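Local structure of putative neuraminyllactose-binding hemagglutinin homolog (Helicobacter pylori, 3BGH) at residues F60-L72 / A197-L209. The protein is of unconfirmed function but is probably an outer-membrane lipoprotein and flagellar sheath adhesin that may bind neuraminyllactose. Numbering follows the deposited sequence.
Sequences FEKSLFLQLSSFL and AYHKVMVHITKEL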
# COMPACT_ATOMS: atom_id res chain seq x y z
N PHE A 60 7.98 8.64 12.74
CA PHE A 60 7.27 7.36 12.74
C PHE A 60 8.24 6.16 12.89
O PHE A 60 7.99 5.26 13.68
CB PHE A 60 6.43 7.24 11.45
CG PHE A 60 5.40 6.16 11.46
CD1 PHE A 60 4.04 6.46 11.58
CD2 PHE A 60 5.77 4.83 11.29
CE1 PHE A 60 3.07 5.45 11.56
CE2 PHE A 60 4.80 3.83 11.27
CZ PHE A 60 3.45 4.13 11.40
N GLU A 61 9.34 6.14 12.14
CA GLU A 61 10.34 5.06 12.30
C GLU A 61 11.09 5.12 13.64
O GLU A 61 11.44 4.07 14.18
CB GLU A 61 11.40 5.09 11.21
CG GLU A 61 10.94 4.58 9.89
CD GLU A 61 11.89 4.97 8.75
OE1 GLU A 61 12.82 5.78 8.95
OE2 GLU A 61 11.71 4.46 7.64
N LYS A 62 11.36 6.32 14.15
CA LYS A 62 12.12 6.50 15.39
C LYS A 62 11.26 6.10 16.57
O LYS A 62 11.72 5.41 17.46
CB LYS A 62 12.66 7.95 15.55
CG LYS A 62 12.75 8.49 17.04
CD LYS A 62 13.48 9.87 17.17
CE LYS A 62 12.96 10.73 18.36
NZ LYS A 62 11.57 11.32 18.08
N SER A 63 10.00 6.53 16.58
CA SER A 63 9.13 6.19 17.69
C SER A 63 8.91 4.69 17.87
O SER A 63 8.89 4.21 19.00
CB SER A 63 7.83 6.94 17.60
OG SER A 63 8.12 8.32 17.52
N LEU A 64 8.75 3.95 16.77
CA LEU A 64 8.45 2.51 16.80
C LEU A 64 9.64 1.78 17.39
O LEU A 64 9.51 0.83 18.15
CB LEU A 64 8.15 1.96 15.39
CG LEU A 64 6.79 2.13 14.70
CD1 LEU A 64 6.77 1.36 13.37
CD2 LEU A 64 5.63 1.61 15.57
N PHE A 65 10.80 2.27 17.00
CA PHE A 65 12.07 1.69 17.37
C PHE A 65 12.29 1.82 18.89
O PHE A 65 12.64 0.85 19.57
CB PHE A 65 13.13 2.42 16.57
CG PHE A 65 14.47 1.79 16.58
CD1 PHE A 65 14.61 0.42 16.53
CD2 PHE A 65 15.60 2.59 16.64
CE1 PHE A 65 15.87 -0.17 16.53
CE2 PHE A 65 16.87 2.02 16.65
CZ PHE A 65 17.01 0.64 16.59
N LEU A 66 12.03 3.00 19.44
CA LEU A 66 12.35 3.23 20.85
C LEU A 66 11.31 2.54 21.69
O LEU A 66 11.64 1.83 22.64
CB LEU A 66 12.44 4.72 21.19
CG LEU A 66 13.47 5.60 20.45
CD1 LEU A 66 13.22 7.04 20.81
CD2 LEU A 66 14.92 5.21 20.75
N GLN A 67 10.06 2.73 21.32
CA GLN A 67 8.96 2.09 21.98
C GLN A 67 9.01 0.57 22.00
O GLN A 67 8.67 -0.05 22.99
CB GLN A 67 7.67 2.55 21.37
CG GLN A 67 7.39 4.02 21.63
CD GLN A 67 5.98 4.20 22.09
OE1 GLN A 67 5.07 4.42 21.27
NE2 GLN A 67 5.75 4.03 23.40
N LEU A 68 9.43 -0.04 20.91
CA LEU A 68 9.57 -1.48 20.89
C LEU A 68 10.71 -1.93 21.78
O LEU A 68 10.64 -3.01 22.36
CB LEU A 68 9.74 -2.00 19.47
CG LEU A 68 8.36 -2.29 18.92
CD1 LEU A 68 8.45 -2.40 17.41
CD2 LEU A 68 7.74 -3.57 19.61
N SER A 69 11.76 -1.12 21.87
CA SER A 69 12.79 -1.39 22.86
C SER A 69 12.20 -1.30 24.28
O SER A 69 12.36 -2.24 25.06
CB SER A 69 14.01 -0.51 22.66
OG SER A 69 14.68 -0.89 21.47
N SER A 70 11.44 -0.24 24.57
CA SER A 70 10.83 -0.06 25.91
C SER A 70 9.87 -1.16 26.28
O SER A 70 9.85 -1.61 27.42
CB SER A 70 10.09 1.25 26.06
OG SER A 70 11.03 2.29 26.07
N PHE A 71 9.03 -1.54 25.31
CA PHE A 71 8.13 -2.65 25.48
C PHE A 71 8.91 -3.93 25.81
O PHE A 71 8.56 -4.65 26.74
CB PHE A 71 7.34 -2.87 24.20
CG PHE A 71 6.42 -4.04 24.28
CD1 PHE A 71 5.18 -3.92 24.90
CD2 PHE A 71 6.79 -5.26 23.73
CE1 PHE A 71 4.31 -5.01 24.98
CE2 PHE A 71 5.94 -6.36 23.80
CZ PHE A 71 4.69 -6.23 24.43
N LEU A 72 9.96 -4.20 25.05
CA LEU A 72 10.73 -5.42 25.26
C LEU A 72 11.41 -5.46 26.63
O LEU A 72 11.21 -6.38 27.40
CB LEU A 72 11.72 -5.61 24.11
CG LEU A 72 10.99 -6.01 22.82
CD1 LEU A 72 11.89 -5.74 21.65
CD2 LEU A 72 10.50 -7.45 22.84
N ALA A 197 -2.48 5.10 12.14
CA ALA A 197 -1.65 3.99 11.70
C ALA A 197 -0.59 3.62 12.74
O ALA A 197 -0.26 2.44 12.92
CB ALA A 197 -0.99 4.28 10.33
N TYR A 198 -0.04 4.63 13.42
CA TYR A 198 0.98 4.36 14.41
C TYR A 198 0.36 3.56 15.57
O TYR A 198 0.92 2.56 15.97
CB TYR A 198 1.62 5.65 14.95
CG TYR A 198 2.75 5.32 15.91
CD1 TYR A 198 4.06 5.18 15.47
CD2 TYR A 198 2.50 5.08 17.26
CE1 TYR A 198 5.08 4.87 16.36
CE2 TYR A 198 3.51 4.76 18.15
CZ TYR A 198 4.78 4.65 17.69
OH TYR A 198 5.78 4.31 18.59
N HIS A 199 -0.79 4.02 16.07
CA HIS A 199 -1.54 3.33 17.12
C HIS A 199 -1.80 1.86 16.72
O HIS A 199 -1.38 0.97 17.44
CB HIS A 199 -2.84 4.11 17.45
CG HIS A 199 -3.70 3.46 18.50
ND1 HIS A 199 -3.49 3.62 19.86
CD2 HIS A 199 -4.82 2.69 18.38
CE1 HIS A 199 -4.42 2.96 20.53
NE2 HIS A 199 -5.24 2.39 19.66
N LYS A 200 -2.44 1.62 15.55
CA LYS A 200 -2.66 0.26 15.07
C LYS A 200 -1.40 -0.62 14.98
O LYS A 200 -1.47 -1.80 15.35
CB LYS A 200 -3.39 0.23 13.71
CG LYS A 200 -3.81 -1.19 13.29
CD LYS A 200 -4.36 -1.30 11.85
CE LYS A 200 -4.99 -2.68 11.57
NZ LYS A 200 -5.71 -2.80 10.26
N VAL A 201 -0.27 -0.08 14.50
CA VAL A 201 0.96 -0.90 14.43
C VAL A 201 1.42 -1.35 15.85
O VAL A 201 1.69 -2.53 16.10
CB VAL A 201 2.17 -0.22 13.64
CG1 VAL A 201 3.40 -1.05 13.74
CG2 VAL A 201 1.83 -0.05 12.17
N MET A 202 1.53 -0.40 16.75
CA MET A 202 2.00 -0.70 18.09
C MET A 202 1.10 -1.71 18.80
O MET A 202 1.60 -2.60 19.46
CB MET A 202 2.16 0.57 18.90
CG MET A 202 3.45 1.36 18.62
SD MET A 202 4.94 0.43 18.91
CE MET A 202 4.72 -0.01 20.62
N VAL A 203 -0.23 -1.57 18.66
CA VAL A 203 -1.18 -2.49 19.29
C VAL A 203 -1.04 -3.91 18.74
O VAL A 203 -1.08 -4.89 19.48
CB VAL A 203 -2.64 -2.06 19.04
CG1 VAL A 203 -3.61 -3.17 19.44
CG2 VAL A 203 -2.99 -0.79 19.83
N HIS A 204 -0.92 -4.03 17.42
CA HIS A 204 -0.86 -5.35 16.83
C HIS A 204 0.47 -6.00 17.15
O HIS A 204 0.49 -7.15 17.48
CB HIS A 204 -1.13 -5.29 15.32
CG HIS A 204 -2.58 -5.11 14.97
ND1 HIS A 204 -3.20 -5.81 13.96
CD2 HIS A 204 -3.53 -4.31 15.51
CE1 HIS A 204 -4.46 -5.45 13.89
NE2 HIS A 204 -4.69 -4.53 14.81
N ILE A 205 1.57 -5.27 17.06
CA ILE A 205 2.86 -5.86 17.37
C ILE A 205 2.99 -6.20 18.85
O ILE A 205 3.51 -7.25 19.19
CB ILE A 205 4.04 -5.00 16.96
CG1 ILE A 205 4.28 -5.08 15.46
CG2 ILE A 205 5.32 -5.53 17.65
CD1 ILE A 205 5.33 -4.08 14.96
N THR A 206 2.52 -5.33 19.74
CA THR A 206 2.66 -5.60 21.16
C THR A 206 1.87 -6.84 21.50
O THR A 206 2.33 -7.64 22.31
CB THR A 206 2.19 -4.44 22.06
OG1 THR A 206 0.89 -4.01 21.61
CG2 THR A 206 3.17 -3.27 22.00
N LYS A 207 0.69 -7.02 20.89
CA LYS A 207 -0.09 -8.23 21.14
C LYS A 207 0.55 -9.46 20.47
O LYS A 207 0.42 -10.59 20.99
CB LYS A 207 -1.56 -8.09 20.77
CG LYS A 207 -2.28 -7.14 21.74
CD LYS A 207 -3.64 -6.64 21.22
CE LYS A 207 -4.28 -5.68 22.26
NZ LYS A 207 -5.72 -5.39 21.98
N GLU A 208 1.25 -9.25 19.35
CA GLU A 208 1.90 -10.38 18.71
C GLU A 208 3.12 -10.88 19.47
O GLU A 208 3.44 -12.05 19.39
CB GLU A 208 2.30 -10.10 17.25
CG GLU A 208 2.59 -11.38 16.45
CD GLU A 208 1.39 -12.39 16.43
OE1 GLU A 208 1.59 -13.53 15.94
OE2 GLU A 208 0.26 -12.07 16.88
N LEU A 209 3.80 -10.00 20.18
CA LEU A 209 5.03 -10.38 20.83
C LEU A 209 4.77 -10.66 22.32
O LEU A 209 5.54 -10.24 23.16
CB LEU A 209 6.08 -9.28 20.69
CG LEU A 209 6.57 -8.76 19.33
CD1 LEU A 209 7.58 -7.64 19.55
CD2 LEU A 209 7.18 -9.89 18.54
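Y198 reaches across from helix 197-208 as a knob into the hole formed by F60, S63, L64 and Q67. Its CG lies anti to the backbone N (chi1 -176°), which carries the ring over to the other helix, and its edge meets the face of F60 in a T-shaped pair, centroids 5.4 Å apart and planes at 84°. Y198 CD1 stands over the centre of the F60 ring. At the far end of the tyrosine, OH donates a hydrogen bond to Q67 OE1 (2.8 Å), arriving in the carbonyl plane on a lone pair; amide and ring are nearly coplanar. A kink in the middle of the Q67 chain goes with OE1 lying at the Y198 hydroxyl, and OE1 also accepts from the backbone N of Y25, so two donors grip this buried oxygen. F23 meets the rings of both F60 and Y198, adding a third aromatic to the cluster.

Next along the interface, L64 CD2 packs at 3.4 Å from Y198 CE1 and 3.6 Å from M202 SD, while V201 CG1 touches the same methyl. The folded M202 chain brings CE against Q67 CB. One turn on, L68 CD2 lies 3.7 Å from I205 CG2, the two side chains set nearly perpendicular. F71 then offers a ring face to T206: CG2 sits 3.8 Å from the ring centroid in a CH-pi contact, and L209 O lies at the ring edge.

L64, L68 and I205 all touch M102 of strand 98-114, and V152 of strand 144-161 touches V201. The two segments' axes come to 11.3 Å at their closest and make an angle of 27°, forming a near-parallel helix pair packed on one face of the mixed beta-sheet, the two-layer alpha/beta core of this NLBH-family protein.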